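Local structure of acyl-CoA dehydrogenase domain protein Tcur3481 (Thermomonospora curvata, 6WY9) at residues L12-T21 and V73-A83; D143-V154 and A198-R209. The protein probably acts as a flavin-dependent acyl-CoA dehydrogenase, binding flavin adenine dinucleotide and oxidising acyl-CoA substrates. All blocks are in the same frame, centred on the assembly; numbering follows the deposited sequence.

Interaction 1 of 2, residues L12-T21 and V73-A83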
loop_
_atom_site.group_PDB
_atom_site.type_symbol
_atom_site.label_atom_id
_atom_site.label_comp_id
_atom_site.label_asym_id
_atom_site.label_seq_id
_atom_site.Cartn_x
_atom_site.Cartn_y
_atom_site.Cartn_z
ATOM N N LEU B 12 -0.041 29.478 22.903
ATOM C CA LEU B 12 -1.357 28.927 22.596
ATOM C C LEU B 12 -1.372 27.419 22.807
ATOM O O LEU B 12 -2.262 26.862 23.463
ATOM C CB LEU B 12 -1.715 29.266 21.146
ATOM C CG LEU B 12 -3.143 29.107 20.631
ATOM C CD1 LEU B 12 -3.188 29.712 19.252
ATOM C CD2 LEU B 12 -3.519 27.670 20.560
ATOM N N GLN B 13 -0.364 26.746 22.272
ATOM C CA GLN B 13 -0.332 25.294 22.312
ATOM C C GLN B 13 -0.240 24.766 23.751
ATOM O O GLN B 13 -0.941 23.815 24.130
ATOM C CB GLN B 13 0.839 24.818 21.464
ATOM C CG GLN B 13 1.029 23.338 21.465
ATOM C CD GLN B 13 2.160 22.931 20.557
ATOM O OE1 GLN B 13 1.933 22.394 19.482
ATOM N NE2 GLN B 13 3.387 23.183 20.984
ATOM N N GLY B 14 0.630 25.359 24.564
ATOM C CA GLY B 14 0.745 24.907 25.942
ATOM C C GLY B 14 -0.541 25.093 26.724
ATOM O O GLY B 14 -0.928 24.236 27.525
ATOM N N LEU B 15 -1.216 26.221 26.514
ATOM C CA LEU B 15 -2.462 26.478 27.227
ATOM C C LEU B 15 -3.515 25.446 26.840
ATOM O O LEU B 15 -4.163 24.837 27.708
ATOM C CB LEU B 15 -2.930 27.902 26.924
ATOM C CG LEU B 15 -4.095 28.568 27.640
ATOM C CD1 LEU B 15 -4.049 28.242 29.125
ATOM C CD2 LEU B 15 -4.075 30.115 27.403
ATOM N N ALA B 16 -3.701 25.238 25.532
ATOM C CA ALA B 16 -4.678 24.249 25.085
ATOM C C ALA B 16 -4.327 22.870 25.622
ATOM O O ALA B 16 -5.199 22.133 26.099
ATOM C CB ALA B 16 -4.763 24.228 23.561
ATOM N N ARG B 17 -3.046 22.529 25.600
ATOM C CA ARG B 17 -2.628 21.224 26.090
ATOM C C ARG B 17 -3.014 21.028 27.550
ATOM O O ARG B 17 -3.481 19.951 27.934
ATOM C CB ARG B 17 -1.127 21.062 25.910
ATOM C CG ARG B 17 -0.605 19.726 26.381
ATOM C CD ARG B 17 0.777 19.457 25.747
ATOM N NE ARG B 17 0.699 19.162 24.305
ATOM C CZ ARG B 17 1.709 19.264 23.432
ATOM N NH1 ARG B 17 2.915 19.669 23.811
ATOM N NH2 ARG B 17 1.513 18.965 22.157
ATOM N N GLN B 18 -2.815 22.054 28.386
ATOM C CA GLN B 18 -3.128 21.900 29.800
ATOM C C GLN B 18 -4.626 21.748 30.000
ATOM O O GLN B 18 -5.081 20.932 30.812
ATOM C CB GLN B 18 -2.625 23.105 30.594
ATOM C CG GLN B 18 -2.896 22.970 32.090
ATOM C CD GLN B 18 -2.083 21.855 32.731
ATOM O OE1 GLN B 18 -2.631 20.853 33.225
ATOM N NE2 GLN B 18 -0.764 22.012 32.707
ATOM N N ILE B 19 -5.410 22.558 29.290
ATOM C CA ILE B 19 -6.855 22.505 29.470
ATOM C C ILE B 19 -7.392 21.154 28.989
ATOM O O ILE B 19 -8.164 20.478 29.688
ATOM C CB ILE B 19 -7.501 23.706 28.762
ATOM C CG1 ILE B 19 -7.106 24.994 29.512
ATOM C CG2 ILE B 19 -9.057 23.569 28.583
ATOM C CD1 ILE B 19 -7.596 26.212 28.777
ATOM N N PHE B 20 -6.931 20.708 27.818
ATOM C CA PHE B 20 -7.390 19.424 27.296
ATOM C C PHE B 20 -6.940 18.282 28.189
ATOM O O PHE B 20 -7.684 17.325 28.404
ATOM C CB PHE B 20 -6.877 19.212 25.866
ATOM C CG PHE B 20 -7.569 20.066 24.827
ATOM C CD1 PHE B 20 -8.953 20.204 24.815
ATOM C CD2 PHE B 20 -6.836 20.700 23.837
ATOM C CE1 PHE B 20 -9.593 20.965 23.848
ATOM C CE2 PHE B 20 -7.478 21.469 22.869
ATOM C CZ PHE B 20 -8.845 21.606 22.873
ATOM N N THR B 21 -5.711 18.357 28.703
ATOM C CA THR B 21 -5.196 17.330 29.595
ATOM C C THR B 21 -6.004 17.242 30.884
ATOM O O THR B 21 -6.248 16.142 31.397
ATOM C CB THR B 21 -3.743 17.636 29.912
ATOM O OG1 THR B 21 -2.978 17.548 28.708
ATOM C CG2 THR B 21 -3.197 16.627 30.956
ATOM N N VAL B 73 -3.374 25.195 15.293
ATOM C CA VAL B 73 -2.627 24.801 16.485
ATOM C C VAL B 73 -3.591 24.299 17.545
ATOM O O VAL B 73 -3.379 23.246 18.156
ATOM C CB VAL B 73 -1.764 25.981 16.993
ATOM C CG1 VAL B 73 -1.170 25.712 18.367
ATOM C CG2 VAL B 73 -0.644 26.249 16.018
ATOM N N LEU B 74 -4.696 25.024 17.743
ATOM C CA LEU B 74 -5.699 24.591 18.712
ATOM C C LEU B 74 -6.341 23.259 18.315
ATOM O O LEU B 74 -6.556 22.394 19.174
ATOM C CB LEU B 74 -6.772 25.666 18.867
ATOM C CG LEU B 74 -7.970 25.334 19.753
ATOM C CD1 LEU B 74 -7.570 25.192 21.255
ATOM C CD2 LEU B 74 -9.071 26.399 19.580
ATOM N N LEU B 75 -6.699 23.087 17.031
ATOM C CA LEU B 75 -7.344 21.847 16.596
ATOM C C LEU B 75 -6.408 20.653 16.715
ATOM O O LEU B 75 -6.860 19.516 16.947
ATOM C CB LEU B 75 -7.843 21.980 15.132
ATOM C CG LEU B 75 -9.004 22.977 14.967
ATOM C CD1 LEU B 75 -9.494 23.057 13.507
ATOM C CD2 LEU B 75 -10.164 22.645 15.954
ATOM N N GLU B 76 -5.117 20.871 16.448
ATOM C CA GLU B 76 -4.176 19.778 16.561
ATOM C C GLU B 76 -4.068 19.309 18.012
ATOM O O GLU B 76 -4.085 18.097 18.287
ATOM C CB GLU B 76 -2.811 20.191 16.001
ATOM C CG GLU B 76 -1.787 19.083 16.156
ATOM C CD GLU B 76 -0.390 19.429 15.618
ATOM O OE1 GLU B 76 -0.174 20.551 15.111
ATOM O OE2 GLU B 76 0.503 18.556 15.711
ATOM N N GLU B 77 -3.965 20.238 18.962
ATOM C CA GLU B 77 -4.014 19.812 20.365
ATOM C C GLU B 77 -5.330 19.140 20.699
ATOM O O GLU B 77 -5.359 18.200 21.495
ATOM C CB GLU B 77 -3.834 20.983 21.337
ATOM C CG GLU B 77 -2.426 21.300 21.600
ATOM C CD GLU B 77 -1.579 20.108 22.055
ATOM O OE1 GLU B 77 -1.885 19.360 23.025
ATOM O OE2 GLU B 77 -0.550 19.967 21.428
ATOM N N GLN B 78 -6.441 19.659 20.181
ATOM C CA GLN B 78 -7.710 19.004 20.468
ATOM C C GLN B 78 -7.697 17.550 19.999
ATOM O O GLN B 78 -8.092 16.642 20.746
ATOM C CB GLN B 78 -8.883 19.755 19.840
ATOM C CG GLN B 78 -10.131 18.868 19.893
ATOM C CD GLN B 78 -11.283 19.352 19.074
ATOM O OE1 GLN B 78 -11.118 20.052 18.051
ATOM N NE2 GLN B 78 -12.480 18.939 19.468
ATOM N N GLY B 79 -7.233 17.298 18.767
ATOM C CA GLY B 79 -7.191 15.921 18.287
ATOM C C GLY B 79 -6.255 15.035 19.087
ATOM O O GLY B 79 -6.521 13.841 19.271
ATOM N N ARG B 80 -5.155 15.602 19.597
ATOM C CA ARG B 80 -4.239 14.812 20.424
ATOM C C ARG B 80 -4.939 14.165 21.619
ATOM O O ARG B 80 -4.498 13.119 22.117
ATOM C CB ARG B 80 -3.123 15.709 20.926
ATOM C CG ARG B 80 -1.797 15.380 20.410
ATOM C CD ARG B 80 -0.830 16.434 20.869
ATOM N NE ARG B 80 0.255 16.575 19.916
ATOM C CZ ARG B 80 0.389 17.588 19.067
ATOM N NH1 ARG B 80 -0.492 18.594 19.047
ATOM N NH2 ARG B 80 1.431 17.598 18.240
ATOM N N HIS B 81 -6.008 14.792 22.098
ATOM C CA HIS B 81 -6.741 14.364 23.294
ATOM C C HIS B 81 -8.163 13.895 23.015
ATOM O O HIS B 81 -8.916 13.700 23.971
ATOM C CB HIS B 81 -6.810 15.530 24.278
ATOM C CG HIS B 81 -5.464 15.962 24.737
ATOM N ND1 HIS B 81 -4.798 17.022 24.160
ATOM C CD2 HIS B 81 -4.628 15.435 25.651
ATOM C CE1 HIS B 81 -3.615 17.152 24.732
ATOM N NE2 HIS B 81 -3.482 16.194 25.635
ATOM N N VAL B 82 -8.552 13.771 21.732
ATOM C CA VAL B 82 -9.910 13.441 21.300
ATOM C C VAL B 82 -10.909 14.195 22.193
ATOM O O VAL B 82 -11.826 13.609 22.766
ATOM C CB VAL B 82 -10.126 11.900 21.255
ATOM C CG1 VAL B 82 -9.252 11.276 20.069
ATOM C CG2 VAL B 82 -9.729 11.193 22.552
ATOM N N ALA B 83 -10.720 15.502 22.337
ATOM C CA ALA B 83 -11.478 16.243 23.352
ATOM C C ALA B 83 -12.848 16.610 22.790
ATOM O O ALA B 83 -12.924 17.196 21.695
ATOM C CB ALA B 83 -10.748 17.503 23.788
#

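Interaction 2 of 2, residues D143-V154 and A198-R209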
loop_
_atom_site.group_PDB
_atom_site.type_symbol
_atom_site.label_atom_id
_atom_site.label_comp_id
_atom_site.label_asym_id
_atom_site.label_seq_id
_atom_site.Cartn_x
_atom_site.Cartn_y
_atom_site.Cartn_z
ATOM N N ASP B 143 -34.716 40.787 0.110
ATOM C CA ASP B 143 -33.273 40.787 0.340
ATOM C C ASP B 143 -32.793 39.549 1.101
ATOM O O ASP B 143 -31.648 39.522 1.568
ATOM C CB ASP B 143 -32.851 42.065 1.075
ATOM C CG ASP B 143 -33.715 42.360 2.289
ATOM O OD1 ASP B 143 -33.270 43.143 3.157
ATOM O OD2 ASP B 143 -34.833 41.806 2.382
ATOM N N GLY B 144 -33.635 38.527 1.225
ATOM C CA GLY B 144 -33.226 37.293 1.857
ATOM C C GLY B 144 -33.386 36.093 0.950
ATOM O O GLY B 144 -33.509 36.222 -0.277
ATOM N N TRP B 145 -33.417 34.916 1.556
ATOM C CA TRP B 145 -33.470 33.665 0.820
ATOM C C TRP B 145 -34.342 32.684 1.583
ATOM O O TRP B 145 -34.465 32.762 2.807
ATOM C CB TRP B 145 -32.061 33.067 0.628
ATOM C CG TRP B 145 -31.161 33.957 -0.144
ATOM C CD1 TRP B 145 -30.476 35.028 0.324
ATOM C CD2 TRP B 145 -30.867 33.865 -1.534
ATOM N NE1 TRP B 145 -29.770 35.618 -0.690
ATOM C CE2 TRP B 145 -29.989 34.921 -1.844
ATOM C CE3 TRP B 145 -31.260 32.988 -2.549
ATOM C CZ2 TRP B 145 -29.505 35.141 -3.130
ATOM C CZ3 TRP B 145 -30.771 33.197 -3.830
ATOM C CH2 TRP B 145 -29.903 34.269 -4.108
ATOM N N ARG B 146 -34.923 31.736 0.849
ATOM C CA ARG B 146 -35.510 30.560 1.474
ATOM C C ARG B 146 -34.869 29.305 0.900
ATOM O O ARG B 146 -34.715 29.181 -0.323
ATOM C CB ARG B 146 -37.023 30.553 1.297
ATOM C CG ARG B 146 -37.649 31.711 2.006
ATOM C CD ARG B 146 -39.139 31.613 2.040
ATOM N NE ARG B 146 -39.723 32.765 2.715
ATOM C CZ ARG B 146 -39.924 32.840 4.025
ATOM N NH1 ARG B 146 -40.469 33.928 4.562
ATOM N NH2 ARG B 146 -39.590 31.826 4.800
ATOM N N LEU B 147 -34.495 28.391 1.804
ATOM C CA LEU B 147 -33.762 27.167 1.527
ATOM C C LEU B 147 -34.672 25.959 1.691
ATOM O O LEU B 147 -35.394 25.839 2.690
ATOM C CB LEU B 147 -32.571 26.996 2.490
ATOM C CG LEU B 147 -31.630 28.191 2.713
ATOM C CD1 LEU B 147 -30.475 27.852 3.649
ATOM C CD2 LEU B 147 -31.115 28.735 1.380
ATOM N N SER B 148 -34.610 25.051 0.718
ATOM C CA SER B 148 -35.368 23.809 0.765
ATOM C C SER B 148 -34.475 22.660 0.338
ATOM O O SER B 148 -33.888 22.695 -0.745
ATOM C CB SER B 148 -36.604 23.863 -0.133
ATOM O OG SER B 148 -37.619 24.646 0.461
ATOM N N GLY B 149 -34.413 21.638 1.172
ATOM C CA GLY B 149 -33.601 20.473 0.900
ATOM C C GLY B 149 -33.335 19.761 2.211
ATOM O O GLY B 149 -34.017 20.007 3.214
ATOM N N THR B 150 -32.331 18.893 2.185
ATOM C CA THR B 150 -31.891 18.176 3.378
ATOM C C THR B 150 -30.381 18.198 3.403
ATOM O O THR B 150 -29.748 18.122 2.343
ATOM C CB THR B 150 -32.331 16.728 3.352
ATOM O OG1 THR B 150 -31.793 16.169 2.163
ATOM C CG2 THR B 150 -33.836 16.610 3.263
ATOM N N LYS B 151 -29.801 18.259 4.598
ATOM C CA LYS B 151 -28.356 18.125 4.748
ATOM C C LYS B 151 -28.065 16.955 5.676
ATOM O O LYS B 151 -28.858 16.643 6.577
ATOM C CB LYS B 151 -27.705 19.394 5.316
ATOM C CG LYS B 151 -28.186 20.680 4.681
ATOM C CD LYS B 151 -27.809 20.785 3.171
ATOM C CE LYS B 151 -26.284 20.965 2.953
ATOM N NZ LYS B 151 -25.997 21.085 1.500
ATOM N N ALA B 152 -26.936 16.307 5.451
ATOM C CA ALA B 152 -26.605 15.080 6.157
ATOM C C ALA B 152 -25.676 15.345 7.339
ATOM O O ALA B 152 -24.674 16.056 7.212
ATOM C CB ALA B 152 -25.934 14.080 5.191
ATOM N N VAL B 153 -25.961 14.676 8.464
ATOM C CA VAL B 153 -24.993 14.513 9.546
ATOM C C VAL B 153 -24.284 15.829 9.844
ATOM O O VAL B 153 -23.047 15.917 9.822
ATOM C CB VAL B 153 -23.957 13.386 9.266
ATOM C CG1 VAL B 153 -24.608 11.986 9.361
ATOM C CG2 VAL B 153 -23.190 13.561 7.933
ATOM N N VAL B 154 -25.060 16.839 10.184
ATOM C CA VAL B 154 -24.507 18.111 10.634
ATOM C C VAL B 154 -23.855 17.928 11.996
ATOM O O VAL B 154 -24.520 17.461 12.931
ATOM C CB VAL B 154 -25.624 19.168 10.694
ATOM C CG1 VAL B 154 -25.081 20.490 11.217
ATOM C CG2 VAL B 154 -26.262 19.266 9.310
ATOM N N ALA B 198 -24.820 14.107 15.700
ATOM C CA ALA B 198 -25.044 14.937 14.519
ATOM C C ALA B 198 -26.546 15.111 14.282
ATOM O O ALA B 198 -27.383 14.529 14.982
ATOM C CB ALA B 198 -24.348 14.324 13.293
ATOM N N GLY B 199 -26.901 15.923 13.285
ATOM C CA GLY B 199 -28.307 16.106 12.942
ATOM C C GLY B 199 -28.499 15.947 11.433
ATOM O O GLY B 199 -27.729 16.515 10.651
ATOM N N ASN B 200 -29.465 15.134 11.010
ATOM C CA ASN B 200 -29.904 15.134 9.610
ATOM C C ASN B 200 -30.943 16.247 9.496
ATOM O O ASN B 200 -31.983 16.202 10.155
ATOM C CB ASN B 200 -30.459 13.774 9.187
ATOM C CG ASN B 200 -29.426 12.636 9.339
ATOM O OD1 ASN B 200 -28.227 12.855 9.187
ATOM N ND2 ASN B 200 -29.895 11.421 9.619
ATOM N N LEU B 201 -30.623 17.271 8.711
ATOM C CA LEU B 201 -31.316 18.551 8.716
ATOM C C LEU B 201 -32.361 18.585 7.598
ATOM O O LEU B 201 -32.034 18.285 6.442
ATOM C CB LEU B 201 -30.277 19.655 8.500
ATOM C CG LEU B 201 -30.053 20.854 9.421
ATOM C CD1 LEU B 201 -29.407 21.985 8.586
ATOM C CD2 LEU B 201 -31.362 21.307 10.134
ATOM N N THR B 202 -33.611 18.923 7.926
ATOM C CA THR B 202 -34.636 19.163 6.908
ATOM C C THR B 202 -34.956 20.652 6.870
ATOM O O THR B 202 -35.248 21.258 7.912
ATOM C CB THR B 202 -35.924 18.352 7.158
ATOM O OG1 THR B 202 -35.677 16.955 6.966
ATOM C CG2 THR B 202 -37.012 18.757 6.171
ATOM N N LEU B 203 -34.915 21.243 5.671
ATOM C CA LEU B 203 -35.190 22.660 5.476
ATOM C C LEU B 203 -36.397 22.801 4.563
ATOM O O LEU B 203 -36.360 22.383 3.403
ATOM C CB LEU B 203 -33.981 23.376 4.876
ATOM C CG LEU B 203 -32.695 23.285 5.680
ATOM C CD1 LEU B 203 -31.772 22.307 5.022
ATOM C CD2 LEU B 203 -32.035 24.648 5.715
ATOM N N ASP B 204 -37.466 23.388 5.072
ATOM C CA ASP B 204 -38.656 23.591 4.251
ATOM C C ASP B 204 -38.853 25.103 4.147
ATOM O O ASP B 204 -39.444 25.728 5.036
ATOM C CB ASP B 204 -39.829 22.851 4.866
ATOM C CG ASP B 204 -41.131 23.127 4.174
ATOM O OD1 ASP B 204 -41.155 23.776 3.104
ATOM O OD2 ASP B 204 -42.155 22.695 4.741
ATOM N N ALA B 205 -38.309 25.680 3.070
ATOM C CA ALA B 205 -38.431 27.106 2.785
ATOM C C ALA B 205 -37.951 27.930 3.979
ATOM O O ALA B 205 -38.625 28.856 4.444
ATOM C CB ALA B 205 -39.867 27.466 2.401
ATOM N N VAL B 206 -36.769 27.586 4.470
ATOM C CA VAL B 206 -36.242 28.169 5.708
ATOM C C VAL B 206 -35.665 29.550 5.404
ATOM O O VAL B 206 -34.844 29.678 4.488
ATOM C CB VAL B 206 -35.169 27.267 6.320
ATOM C CG1 VAL B 206 -34.626 27.922 7.585
ATOM C CG2 VAL B 206 -35.686 25.837 6.611
ATOM N N PRO B 207 -36.020 30.578 6.163
ATOM C CA PRO B 207 -35.410 31.900 5.945
ATOM C C PRO B 207 -33.906 31.875 6.186
ATOM O O PRO B 207 -33.418 31.240 7.134
ATOM C CB PRO B 207 -36.127 32.790 6.963
ATOM C CG PRO B 207 -37.392 32.056 7.281
ATOM C CD PRO B 207 -37.070 30.602 7.194
ATOM N N ALA B 208 -33.166 32.561 5.312
ATOM C CA ALA B 208 -31.710 32.587 5.427
ATOM C C ALA B 208 -31.161 33.866 4.830
ATOM O O ALA B 208 -31.827 34.547 4.046
ATOM C CB ALA B 208 -31.030 31.400 4.731
ATOM N N ARG B 209 -29.915 34.157 5.192
ATOM C CA ARG B 209 -29.193 35.331 4.723
ATOM C C ARG B 209 -27.888 34.867 4.106
ATOM O O ARG B 209 -27.186 34.036 4.691
ATOM C CB ARG B 209 -28.899 36.290 5.874
ATOM C CG ARG B 209 -30.105 36.638 6.719
ATOM C CD ARG B 209 -31.073 37.485 5.923
ATOM N NE ARG B 209 -30.502 38.788 5.598
ATOM C CZ ARG B 209 -31.189 39.799 5.064
ATOM N NH1 ARG B 209 -32.480 39.661 4.794
ATOM N NH2 ARG B 209 -30.581 40.950 4.804
HETATM O O HOH W 1 -40.023 23.436 0.625
#

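Interaction 1 of 2, residues L12-T21 and V73-A83
Val73 meets the 12-21 helix through one branch: its CG1 lies 3.8 Å from Leu12 CD2 and also touches Gln13 CB. Leu74 follows with CD1, which reaches Ala16 CB at 3.8 Å and comes within 4.1 Å of Phe20 CE2, while its carbonyl oxygen lies at the edge of the Phe20 ring. Glu77 is the knob, set among Gln13, Ala16, Arg17 and Phe20. Its chain bends at CB-CG (chi2 -53°), turning the carboxylate to Arg17 on the facing helix. There OE1 takes a hydrogen bond from Arg17 NE at 2.9 Å, met from above the carboxylate plane, and the salt-bridge approach of OE2 to Arg17 NH2 is modelled too short to be trusted; carboxylate and guanidinium stand 71° apart, no flat two-pronged pairing. Helices 5-23 and 67-80 belong to the helical N-terminal domain of the acyl-CoA dehydrogenase fold and run roughly parallel here, crossing at -29° with axes 9.2 Å apart. Gln78 lays its CA over one face of the Phe20 ring, a CH-pi contact 3.9 Å from the ring centroid, and its CB touches CZ. Arg80 extends the charge network, NH1 forming a salt bridge with Glu77 OE2 at 2.7 Å and NH2 a weak hydrogen bond to Glu76 OE2, while Arg17 NH2 sits over one face of its guanidinium; the shared carboxylate of Glu77 probably offsets the like charges. His81 sets one ring face against Phe20 C and Thr21 N, with ND1 near Phe20 CB; ND1 steadies the ring by donating to Glu77 O. Beyond Val82, the positive-phi residue of a Schellman motif ending the helix, Ala83 CB presses on Phe20 CD1 at 3.4 Å; Leu43 of helix 41-49 and Leu87 of helix 87-100 also pack on Phe20.

Interaction 2 of 2, residues D143-V154 and A198-R209
Trp145 and Ala208 exchange a pair of backbone hydrogen bonds, as do Leu147 and Val206, Gly149 and Leu203, and Lys151 and Leu201, so 143-154 runs antiparallel to 198-209 through the corners both segments turn. At the first corner Ala205 and Val206 both face Leu147 in a G1 beta bulge: Val206 N donates to Leu147 O, and Ala205 N is satisfied instead by Ser148 OG at 2.9 Å. A water links that same hydroxyl to Asp204 OD1. On the neighbouring strand's corner, Ala205 O accepts from Arg146 NH2 at 3.1 Å, the oxygen lying in the guanidinium plane, while Arg146 NE pairs with Asp141. The arginine chain, extended from CG to NE (chi2 -171°), carries NH2 this far and lays it beside Pro207 CG. With an alanine in place of Arg146, Ala205 O would probably lose this donor and Asp141 this salt-bridge partner. A second G1 bulge sets Val153 and Val154 against Gly199. Val154 N bonds to Gly199 O at 2.7 Å, whereas Val153 N turns to Asn200 OD1 at 3.0 Å, in the plane of the amide carbonyl; Asn200 ND2 then donates to the backbone of another protein chain. On the face carrying Leu147, Leu203 and Ala208, Leu147 CD1 packs on Ala208 CB at 3.8 Å, and Lys151 sends its amine to Glu125 and Ser166. Both bulges thus give a backbone N-H to a side-chain oxygen, which implies that Ser148 and Asn200 compensate for hydrogen bonds the regular pairing cannot supply.

The two contacts follow one another along the chain: interaction 1 closes at residue 83, well before interaction 2 opens at 143. Their centres lie 32 Å apart on opposite sides of the chain's centre, and the nearest atoms are about 14 Å from each other, so neither touches the other. Interaction 1 joins helices 5-23 and 67-80 of the N-terminal helical domain; interaction 2 joins strand 144-154 to strands 197-203 and 206-210 within the middle beta domain, before helix 215-248 begins the C-terminal helices. Each therefore lies within a different domain of the acyl-CoA dehydrogenase fold, and both lie away from the residues seen to bind the flavin.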